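Local coordinates for acyl-CoA dehydrogenase (Slackia heliotrinireducens, PDB 4RM7), which belongs to the acyl-CoA dehydrogenase family, in which a helical N-terminal domain, a beta-sheet middle domain and a helical C-terminal domain make up each chain, at residues 26-29 / 30-33; 32-35 / 36-39; 108-111 / 112-116; 222-225 / 226-229. One frame throughout, in Å; residues are numbered along the deposited sequence.

Contacts 1 and 2 form one continuous piece of structure: their centres are 8 Å apart, they share Ile32 and Ser33, and between them they cover helix 29-38 from its N-cap to its C-terminal end. Trp35 of contact 2 packs back on contact 1, with its CZ3 3.6 Å from Phe27 CD1. Contact 3, on helix 106-119, lies about 12 Å from contact 1 at the nearest atoms. It touches contact 4, in the loop after strand 212-221, where the Gln108 amide bonds at both ends: NE2 to Arg227 O at 3.0 Å and OE1 to Lys229 N at 3.2 Å. No other chain of the tetramer touches any of the four.

Contact 1 of 4, residues 26-29 / 30-33; sequences YFTP and ASIS
Thr28 and Ser31 make a local capping contact at the start of helix 29-38, where the chain turns out of helix 10-26 within the helical N-terminal domain. Its polar half is the cap, its apolar half the packing of Ile32 on Phe27. Thr28 OG1 accepts the amide of Ser31 at N-to-OG1 3.0 Å, with an N-H...O angle of 151°, and it also takes a weak bond from Ser31 OG at 2.9 Å. The threonine hydroxyl can face the first helical turn because OG1 sits between its own backbone N and carbonyl carbon (chi1 55°). Regular helical bonding starts at once: Ile32 N reaches Thr28 O at 2.8 Å, and Ser33 N reaches Pro29 O at 2.9 Å. Pro29 occupies the first helical position, where its lack of an amide hydrogen costs no helical bond.

On the buried side Ile32 CD1 rests against Phe27 CB at 3.5 Å, while Ile32 CG1 approaches the ring obliquely, 4.1 Å from Phe27 CD1; the two side chains cross at about a right angle. Leu80 and Val45 of neighbouring helices add to the packing on Phe27, which is also the centre of an inverse gamma turn. The residue before the cap thus meets the fourth residue after it, so the N-cap bond is joined by a hydrophobic staple, a pairing characteristic of helix N-termini.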
loop_
_atom_site.group_PDB
_atom_site.type_symbol
_atom_site.label_atom_id
_atom_site.label_comp_id
_atom_site.label_asym_id
_atom_site.label_seq_id
_atom_site.Cartn_x
_atom_site.Cartn_y
_atom_site.Cartn_z
ATOM N N TYR A 26 -16.086 29.519 19.460
ATOM C CA TYR A 26 -17.334 29.112 18.839
ATOM C C TYR A 26 -17.471 27.633 18.549
ATOM O O TYR A 26 -18.539 27.078 18.677
ATOM C CB TYR A 26 -17.577 29.903 17.563
ATOM C CG TYR A 26 -17.851 31.358 17.810
ATOM C CD1 TYR A 26 -19.068 31.780 18.307
ATOM C CD2 TYR A 26 -16.894 32.309 17.551
ATOM C CE1 TYR A 26 -19.318 33.113 18.535
ATOM C CE2 TYR A 26 -17.135 33.638 17.780
ATOM C CZ TYR A 26 -18.348 34.033 18.271
ATOM O OH TYR A 26 -18.573 35.359 18.497
ATOM N N PHE A 27 -16.391 27.001 18.125
ATOM C CA PHE A 27 -16.479 25.634 17.660
ATOM C C PHE A 27 -16.328 24.606 18.754
ATOM O O PHE A 27 -15.358 23.877 18.811
ATOM C CB PHE A 27 -15.501 25.401 16.527
ATOM C CG PHE A 27 -15.734 26.298 15.359
ATOM C CD1 PHE A 27 -16.888 26.203 14.631
ATOM C CD2 PHE A 27 -14.808 27.243 15.005
ATOM C CE1 PHE A 27 -17.115 27.031 13.558
ATOM C CE2 PHE A 27 -15.027 28.076 13.937
ATOM C CZ PHE A 27 -16.184 27.972 13.212
ATOM N N THR A 28 -17.322 24.565 19.621
ATOM C CA THR A 28 -17.439 23.547 20.636
ATOM C C THR A 28 -18.025 22.293 20.042
ATOM O O THR A 28 -18.704 22.346 19.024
ATOM C CB THR A 28 -18.338 24.006 21.782
ATOM O OG1 THR A 28 -19.606 24.396 21.259
ATOM C CG2 THR A 28 -17.724 25.172 22.484
ATOM N N PRO A 29 -17.752 21.119 20.760
ATOM C CA PRO A 29 -18.359 19.927 20.157
ATOM C C PRO A 29 -19.860 20.059 20.090
ATOM O O PRO A 29 -20.453 19.673 19.099
ATOM C CB PRO A 29 -18.006 18.811 21.130
ATOM C CG PRO A 29 -16.742 19.238 21.735
ATOM C CD PRO A 29 -16.953 20.697 21.859
ATOM N N ALA A 30 -20.473 20.597 21.130
ATOM C CA ALA A 30 -21.916 20.736 21.141
ATOM C C ALA A 30 -22.422 21.662 20.056
ATOM O O ALA A 30 -23.399 21.362 19.396
ATOM C CB ALA A 30 -22.379 21.217 22.498
ATOM N N SER A 31 -21.745 22.782 19.859
ATOM C CA SER A 31 -22.105 23.701 18.782
ATOM C C SER A 31 -21.932 23.052 17.416
ATOM O O SER A 31 -22.825 23.151 16.577
ATOM C CB SER A 31 -21.278 24.980 18.836
ATOM O OG SER A 31 -21.715 25.840 19.872
ATOM N N ILE A 32 -20.798 22.387 17.189
ATOM C CA ILE A 32 -20.537 21.800 15.872
ATOM C C ILE A 32 -21.540 20.715 15.550
ATOM O O ILE A 32 -22.053 20.644 14.437
ATOM C CB ILE A 32 -19.109 21.237 15.759
ATOM C CG1 ILE A 32 -18.171 22.341 15.305
ATOM C CG2 ILE A 32 -19.027 20.130 14.716
ATOM C CD1 ILE A 32 -16.898 22.271 16.012
ATOM N N SER A 33 -21.856 19.897 16.542
ATOM C CA SER A 33 -22.855 18.856 16.352
ATOM C C SER A 33 -24.182 19.430 15.871
ATOM O O SER A 33 -24.812 18.889 14.963
ATOM C CB SER A 33 -23.064 18.079 17.637
ATOM O OG SER A 33 -23.893 16.972 17.384
#

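Contact 2 of 4, residues 32-35 / 36-39; sequences ISKW and RKDQ
Lys34 and Asp38 meet one turn apart on helix 29-38, just where a Schellman motif ends it. Gln39 is the C-prime residue, with a positive phi of 52°; its amide makes a weak bond to Arg36 O, and the amide after it turns back to Trp35 O.

Backbone bonds lead up to this end. Arg36 N donates to Ile32 O at 2.8 Å, and Asp38 N donates to Lys34 O at 2.9 Å. Between them Lys37 N makes a longer bond to Ser33 O, at 3.3 Å.

The charged interactions share one carboxylate. Lys34 runs extended until its last torsion (chi4 64°), which bends NZ towards Asp38 OD1 for a salt bridge with a weak hydrogen bond of 3.2 Å. Lys37 folds at chi2 and chi3 and brings its own NZ to Asp38 OD2 at 3.4 Å, also weak. Each lysine therefore uses a different carboxylate oxygen, and the anion would be expected to offset the closeness of the two ammonium groups.

The remaining side-chain packing is mixed. The methyl Ile32 CG2 approaches the Arg36 guanidinium obliquely, 3.5 Å from NH2, while the arginine reaches on to Met209 and to Asp358 of helix 351-362. A separate contact lies at the indole of Trp35, which is buried against Leu41 and Pro42: Asp38 OD1 sits at its edge, near the ring plane and 4.3 Å from CD1.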
loop_
_atom_site.group_PDB
_atom_site.type_symbol
_atom_site.label_atom_id
_atom_site.label_comp_id
_atom_site.label_asym_id
_atom_site.label_seq_id
_atom_site.Cartn_x
_atom_site.Cartn_y
_atom_site.Cartn_z
ATOM N N ILE A 32 -20.798 22.387 17.189
ATOM C CA ILE A 32 -20.537 21.800 15.872
ATOM C C ILE A 32 -21.540 20.715 15.550
ATOM O O ILE A 32 -22.053 20.644 14.437
ATOM C CB ILE A 32 -19.109 21.237 15.759
ATOM C CG1 ILE A 32 -18.171 22.341 15.305
ATOM C CG2 ILE A 32 -19.027 20.130 14.716
ATOM C CD1 ILE A 32 -16.898 22.271 16.012
ATOM N N SER A 33 -21.856 19.897 16.542
ATOM C CA SER A 33 -22.855 18.856 16.352
ATOM C C SER A 33 -24.182 19.430 15.871
ATOM O O SER A 33 -24.812 18.889 14.963
ATOM C CB SER A 33 -23.064 18.079 17.637
ATOM O OG SER A 33 -23.893 16.972 17.384
ATOM N N LYS A 34 -24.596 20.539 16.464
ATOM C CA LYS A 34 -25.851 21.155 16.071
ATOM C C LYS A 34 -25.735 21.755 14.686
ATOM O O LYS A 34 -26.669 21.679 13.900
ATOM C CB LYS A 34 -26.278 22.230 17.082
ATOM C CG LYS A 34 -27.384 23.171 16.578
ATOM C CD LYS A 34 -27.796 24.181 17.644
ATOM C CE LYS A 34 -28.754 25.212 17.079
ATOM N NZ LYS A 34 -30.047 24.587 16.637
ATOM N N TRP A 35 -24.589 22.358 14.386
ATOM C CA TRP A 35 -24.444 23.080 13.124
ATOM C C TRP A 35 -24.340 22.097 11.962
ATOM O O TRP A 35 -24.791 22.393 10.858
ATOM C CB TRP A 35 -23.234 24.022 13.177
ATOM C CG TRP A 35 -23.412 25.088 14.213
ATOM C CD1 TRP A 35 -24.597 25.526 14.725
ATOM C CD2 TRP A 35 -22.384 25.829 14.889
ATOM N NE1 TRP A 35 -24.373 26.498 15.664
ATOM C CE2 TRP A 35 -23.026 26.702 15.790
ATOM C CE3 TRP A 35 -20.988 25.839 14.821
ATOM C CZ2 TRP A 35 -22.323 27.574 16.617
ATOM C CZ3 TRP A 35 -20.288 26.715 15.638
ATOM C CH2 TRP A 35 -20.958 27.569 16.524
ATOM N N ARG A 36 -23.755 20.929 12.227
ATOM C CA ARG A 36 -23.759 19.824 11.270
ATOM C C ARG A 36 -25.203 19.457 10.940
ATOM O O ARG A 36 -25.548 19.219 9.787
ATOM C CB ARG A 36 -23.013 18.601 11.824
ATOM C CG ARG A 36 -21.580 18.470 11.342
ATOM C CD ARG A 36 -21.010 17.083 11.617
ATOM N NE ARG A 36 -20.017 17.082 12.695
ATOM C CZ ARG A 36 -18.695 17.016 12.508
ATOM N NH1 ARG A 36 -18.194 16.944 11.275
ATOM N NH2 ARG A 36 -17.867 17.021 13.554
ATOM N N LYS A 37 -26.040 19.439 11.970
ATOM C CA LYS A 37 -27.453 19.115 11.840
ATOM C C LYS A 37 -28.222 20.206 11.088
ATOM O O LYS A 37 -29.148 19.909 10.337
ATOM C CB LYS A 37 -28.048 18.886 13.232
ATOM C CG LYS A 37 -29.560 18.728 13.297
ATOM C CD LYS A 37 -30.252 19.982 13.839
ATOM C CE LYS A 37 -29.848 20.298 15.279
ATOM N NZ LYS A 37 -30.576 21.497 15.806
ATOM N N ASP A 38 -27.841 21.466 11.283
ATOM C CA ASP A 38 -28.525 22.577 10.619
ATOM C C ASP A 38 -27.930 22.834 9.234
ATOM O O ASP A 38 -28.452 23.646 8.464
ATOM C CB ASP A 38 -28.443 23.858 11.455
ATOM C CG ASP A 38 -29.144 23.739 12.801
ATOM O OD1 ASP A 38 -28.607 24.281 13.792
ATOM O OD2 ASP A 38 -30.232 23.124 12.870
ATOM N N GLN A 39 -26.833 22.139 8.934
ATOM C CA GLN A 39 -26.109 22.308 7.676
ATOM C C GLN A 39 -25.800 23.776 7.432
ATOM O O GLN A 39 -26.139 24.330 6.387
ATOM C CB GLN A 39 -26.909 21.733 6.508
ATOM C CG GLN A 39 -27.292 20.281 6.706
ATOM C CD GLN A 39 -28.210 19.770 5.622
ATOM O OE1 GLN A 39 -28.227 20.297 4.512
ATOM N NE2 GLN A 39 -28.985 18.737 5.939
#

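Contact 3 of 4, residues 108-111 / 112-116; sequences QTSP and FRTEY
Thr114 meets the backbone carbonyl of Ser110 one turn earlier on helix 106-119 of the N-terminal domain; backbone and hydroxyl hydrogen bonds and packing at a ring edge join the two segments. Hydrogen bonds come first. Arg113 N donates to Thr109 O at 2.9 Å, and Glu115 N donates to Pro111 O at 3.0 Å. Ser110 O has two donors: Thr114 N at 3.0 Å, and, more weakly, Thr114 OG1 at 3.2 Å. That hydroxyl folds back along the helix because OG1 lies anti to its own carbonyl carbon (chi1 -76°). Pro111 has no amide hydrogen to offer the preceding turn, and the helix is kinked there.

Aromatic packing makes up the second kind. Gln108 O lies in the plane of the Phe112 ring at its edge, 3.4 Å from CD2, while Pro111 CG approaches the same CD2 obliquely at 4.1 Å. Beyond the helix, the Phe112 ring meets that of Tyr124 nearly at right angles, and Leu100 of helix 90-103 also packs on it.

Arg113 NH1 forms a salt bridge to Glu101 OE2 of helix 90-103, and NH2 a hydrogen bond to Gln117 OE1 farther along the same helix as Arg113. Chemically, the in-plane position of Gln108 O at the ring edge is consistent with a weak attraction to the ring's C-H rim, and the Ser110 carbonyl oxygen accepts a weak side-chain bond besides its helical one.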
loop_
_atom_site.group_PDB
_atom_site.type_symbol
_atom_site.label_atom_id
_atom_site.label_comp_id
_atom_site.label_asym_id
_atom_site.label_seq_id
_atom_site.Cartn_x
_atom_site.Cartn_y
_atom_site.Cartn_z
ATOM N N GLN A 108 -19.702 45.946 -10.319
ATOM C CA GLN A 108 -20.467 44.704 -10.216
ATOM C C GLN A 108 -20.199 43.940 -8.915
ATOM O O GLN A 108 -21.102 43.295 -8.374
ATOM C CB GLN A 108 -20.167 43.786 -11.400
ATOM C CG GLN A 108 -20.901 44.143 -12.678
ATOM C CD GLN A 108 -20.608 43.162 -13.806
ATOM O OE1 GLN A 108 -19.482 42.678 -13.951
ATOM N NE2 GLN A 108 -21.625 42.855 -14.604
ATOM N N THR A 109 -18.967 44.001 -8.416
ATOM C CA THR A 109 -18.596 43.209 -7.247
ATOM C C THR A 109 -18.799 43.964 -5.933
ATOM O O THR A 109 -18.975 43.353 -4.881
ATOM C CB THR A 109 -17.134 42.747 -7.320
ATOM O OG1 THR A 109 -16.272 43.873 -7.136
ATOM C CG2 THR A 109 -16.840 42.112 -8.661
ATOM N N SER A 110 -18.774 45.289 -5.999
ATOM C CA SER A 110 -18.911 46.116 -4.808
ATOM C C SER A 110 -20.098 45.718 -3.918
ATOM O O SER A 110 -19.913 45.542 -2.714
ATOM C CB SER A 110 -19.019 47.589 -5.197
ATOM O OG SER A 110 -19.319 48.382 -4.064
ATOM N N PRO A 111 -21.312 45.562 -4.493
ATOM C CA PRO A 111 -22.417 45.173 -3.605
ATOM C C PRO A 111 -22.172 43.861 -2.872
ATOM O O PRO A 111 -22.462 43.746 -1.685
ATOM C CB PRO A 111 -23.614 45.041 -4.560
ATOM C CG PRO A 111 -23.041 45.041 -5.942
ATOM C CD PRO A 111 -21.799 45.859 -5.852
ATOM N N PHE A 112 -21.620 42.885 -3.575
ATOM C CA PHE A 112 -21.395 41.567 -2.995
ATOM C C PHE A 112 -20.296 41.560 -1.949
ATOM O O PHE A 112 -20.407 40.851 -0.949
ATOM C CB PHE A 112 -21.059 40.561 -4.083
ATOM C CG PHE A 112 -22.189 40.295 -5.018
ATOM C CD1 PHE A 112 -23.140 39.328 -4.718
ATOM C CD2 PHE A 112 -22.313 41.018 -6.194
ATOM C CE1 PHE A 112 -24.190 39.081 -5.572
ATOM C CE2 PHE A 112 -23.369 40.781 -7.062
ATOM C CZ PHE A 112 -24.310 39.810 -6.754
ATOM N N ARG A 113 -19.230 42.323 -2.179
ATOM C CA ARG A 113 -18.155 42.388 -1.199
ATOM C C ARG A 113 -18.694 43.025 0.069
ATOM O O ARG A 113 -18.448 42.551 1.178
ATOM C CB ARG A 113 -16.950 43.179 -1.716
ATOM C CG ARG A 113 -15.984 43.569 -0.584
ATOM C CD ARG A 113 -14.610 44.031 -1.058
ATOM N NE ARG A 113 -13.705 42.924 -1.375
ATOM C CZ ARG A 113 -13.146 42.101 -0.478
ATOM N NH1 ARG A 113 -12.326 41.131 -0.885
ATOM N NH2 ARG A 113 -13.406 42.229 0.823
ATOM N N THR A 114 -19.450 44.100 -0.110
ATOM C CA THR A 114 -19.985 44.852 1.013
ATOM C C THR A 114 -20.895 43.986 1.863
ATOM O O THR A 114 -20.825 44.015 3.089
ATOM C CB THR A 114 -20.736 46.095 0.535
ATOM O OG1 THR A 114 -19.777 47.085 0.139
ATOM C CG2 THR A 114 -21.617 46.658 1.645
ATOM N N GLU A 115 -21.729 43.191 1.209
ATOM C CA GLU A 115 -22.616 42.313 1.937
ATOM C C GLU A 115 -21.813 41.290 2.748
ATOM O O GLU A 115 -22.151 40.975 3.894
ATOM C CB GLU A 115 -23.570 41.612 0.979
ATOM C CG GLU A 115 -24.462 40.620 1.682
ATOM C CD GLU A 115 -25.361 39.861 0.741
ATOM O OE1 GLU A 115 -25.530 38.640 0.963
ATOM O OE2 GLU A 115 -25.897 40.484 -0.206
ATOM N N TYR A 116 -20.739 40.789 2.150
ATOM C CA TYR A 116 -19.901 39.797 2.799
ATOM C C TYR A 116 -19.208 40.377 4.032
ATOM O O TYR A 116 -19.110 39.717 5.067
ATOM C CB TYR A 116 -18.872 39.245 1.807
ATOM C CG TYR A 116 -17.937 38.205 2.390
ATOM C CD1 TYR A 116 -18.431 37.037 2.950
ATOM C CD2 TYR A 116 -16.553 38.396 2.371
ATOM C CE1 TYR A 116 -17.576 36.081 3.476
ATOM C CE2 TYR A 116 -15.685 37.452 2.896
ATOM C CZ TYR A 116 -16.203 36.297 3.445
ATOM O OH TYR A 116 -15.345 35.360 3.962
#

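Contact 4 of 4, residues 222-225 / 226-229; sequences VKES and WRLK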
loop_
_atom_site.group_PDB
_atom_site.type_symbol
_atom_site.label_atom_id
_atom_site.label_comp_id
_atom_site.label_asym_id
_atom_site.label_seq_id
_atom_site.Cartn_x
_atom_site.Cartn_y
_atom_site.Cartn_z
ATOM N N VAL A 222 -32.122 35.510 -19.747
ATOM C CA VAL A 222 -31.080 36.250 -19.057
ATOM C C VAL A 222 -30.917 37.633 -19.678
ATOM O O VAL A 222 -30.938 37.784 -20.897
ATOM C CB VAL A 222 -29.734 35.474 -19.069
ATOM C CG1 VAL A 222 -29.874 34.181 -18.274
ATOM C CG2 VAL A 222 -29.278 35.176 -20.488
ATOM N N LYS A 223 -30.788 38.649 -18.833
ATOM C CA LYS A 223 -30.604 40.011 -19.327
ATOM C C LYS A 223 -29.122 40.288 -19.605
ATOM O O LYS A 223 -28.245 39.653 -19.028
ATOM C CB LYS A 223 -31.181 41.021 -18.326
ATOM C CG LYS A 223 -32.705 41.077 -18.336
ATOM C CD LYS A 223 -33.265 42.014 -17.262
ATOM C CE LYS A 223 -34.804 41.975 -17.195
ATOM N NZ LYS A 223 -35.357 40.674 -16.648
ATOM N N GLU A 224 -28.846 41.225 -20.505
ATOM C CA GLU A 224 -27.468 41.549 -20.863
ATOM C C GLU A 224 -26.688 42.109 -19.668
ATOM O O GLU A 224 -25.490 41.848 -19.514
ATOM C CB GLU A 224 -27.446 42.537 -22.030
ATOM C CG GLU A 224 -26.055 43.017 -22.438
ATOM C CD GLU A 224 -25.200 41.926 -23.072
ATOM O OE1 GLU A 224 -25.726 40.824 -23.332
ATOM O OE2 GLU A 224 -23.996 42.177 -23.314
ATOM N N SER A 225 -27.384 42.853 -18.812
ATOM C CA SER A 225 -26.775 43.466 -17.634
ATOM C C SER A 225 -26.276 42.435 -16.618
ATOM O O SER A 225 -25.546 42.776 -15.692
ATOM C CB SER A 225 -27.770 44.415 -16.952
ATOM O OG SER A 225 -28.817 43.707 -16.302
ATOM N N TRP A 226 -26.675 41.178 -16.792
ATOM C CA TRP A 226 -26.281 40.113 -15.874
ATOM C C TRP A 226 -24.904 39.544 -16.212
ATOM O O TRP A 226 -24.252 38.949 -15.356
ATOM C CB TRP A 226 -27.319 38.984 -15.881
ATOM C CG TRP A 226 -28.673 39.392 -15.370
ATOM C CD1 TRP A 226 -29.011 40.590 -14.820
ATOM C CD2 TRP A 226 -29.867 38.599 -15.370
ATOM N NE1 TRP A 226 -30.339 40.597 -14.480
ATOM C CE2 TRP A 226 -30.887 39.384 -14.800
ATOM C CE3 TRP A 226 -30.175 37.305 -15.798
ATOM C CZ2 TRP A 226 -32.196 38.915 -14.646
ATOM C CZ3 TRP A 226 -31.477 36.843 -15.648
ATOM C CH2 TRP A 226 -32.466 37.646 -15.077
ATOM N N ARG A 227 -24.463 39.713 -17.455
ATOM C CA ARG A 227 -23.172 39.165 -17.872
ATOM C C ARG A 227 -22.026 39.885 -17.168
ATOM O O ARG A 227 -22.026 41.117 -17.065
ATOM C CB ARG A 227 -22.990 39.263 -19.384
ATOM C CG ARG A 227 -21.832 38.439 -19.914
ATOM C CD ARG A 227 -21.157 39.112 -21.092
ATOM N NE ARG A 227 -22.089 39.434 -22.169
ATOM C CZ ARG A 227 -22.432 38.586 -23.133
ATOM N NH1 ARG A 227 -23.285 38.961 -24.079
ATOM N NH2 ARG A 227 -21.920 37.358 -23.146
ATOM N N LEU A 228 -21.058 39.117 -16.676
ATOM C CA LEU A 228 -19.916 39.703 -15.996
ATOM C C LEU A 228 -18.984 40.335 -17.020
ATOM O O LEU A 228 -18.570 39.681 -17.975
ATOM C CB LEU A 228 -19.170 38.660 -15.163
ATOM C CG LEU A 228 -19.806 38.096 -13.884
ATOM C CD1 LEU A 228 -18.728 37.484 -12.975
ATOM C CD2 LEU A 228 -20.620 39.150 -13.141
ATOM N N LYS A 229 -18.681 41.614 -16.817
ATOM C CA LYS A 229 -17.776 42.359 -17.682
ATOM C C LYS A 229 -16.513 42.683 -16.907
ATOM O O LYS A 229 -16.442 43.719 -16.249
ATOM C CB LYS A 229 -18.441 43.645 -18.178
ATOM C CG LYS A 229 -19.941 43.507 -18.425
ATOM C CD LYS A 229 -20.485 44.647 -19.274
ATOM C CE LYS A 229 -20.013 44.535 -20.729
ATOM N NZ LYS A 229 -20.116 45.819 -21.501
#
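Trp226 folds back over Val222 and Lys223 in the loop that leaves strand 212-221, where it also bonds through its backbone to Met189 of strand 184-191. From its start, CB lies 3.3 Å from Lys223 O, and CG stays beside the same oxygen. On the pyrrole side CD1 passes Ser225 OG at 3.5 Å. Farther on, the five-membered ring lies under the Lys223 side chain in a CH-pi contact: CB stands 3.9 Å from the ring centroid and only 8° off the normal. The backbone amide of Lys223 also lies over a face, with its N 3.4 Å from CE3. At the far side of the six-membered ring CZ3 meets Val222 CA at 3.5 Å, and CZ2 comes to 4.1 Å from Lys223 NZ. CG lies anti to the carbonyl carbon (chi1 -64°), which turns the indole back along the chain.

A short 3-10 turn underlies this fold-back. Trp226 N bonds to Lys223 O at 3.1 Å, and Arg227 N likewise to Glu224 O.

Glu224 and Arg227 form a salt bridge beside the turn, OE1 to NH1 at 3.2 Å, with both carboxylate oxygens bonding weakly to NH1 and the two planes 65° apart. The arginine's positive charge is probably balanced by two carboxylates, weakly by Glu224 and by a salt bridge from NH2 to Asp175 OD2, which ties the turn to the end of strand 168-175 of the same sheet.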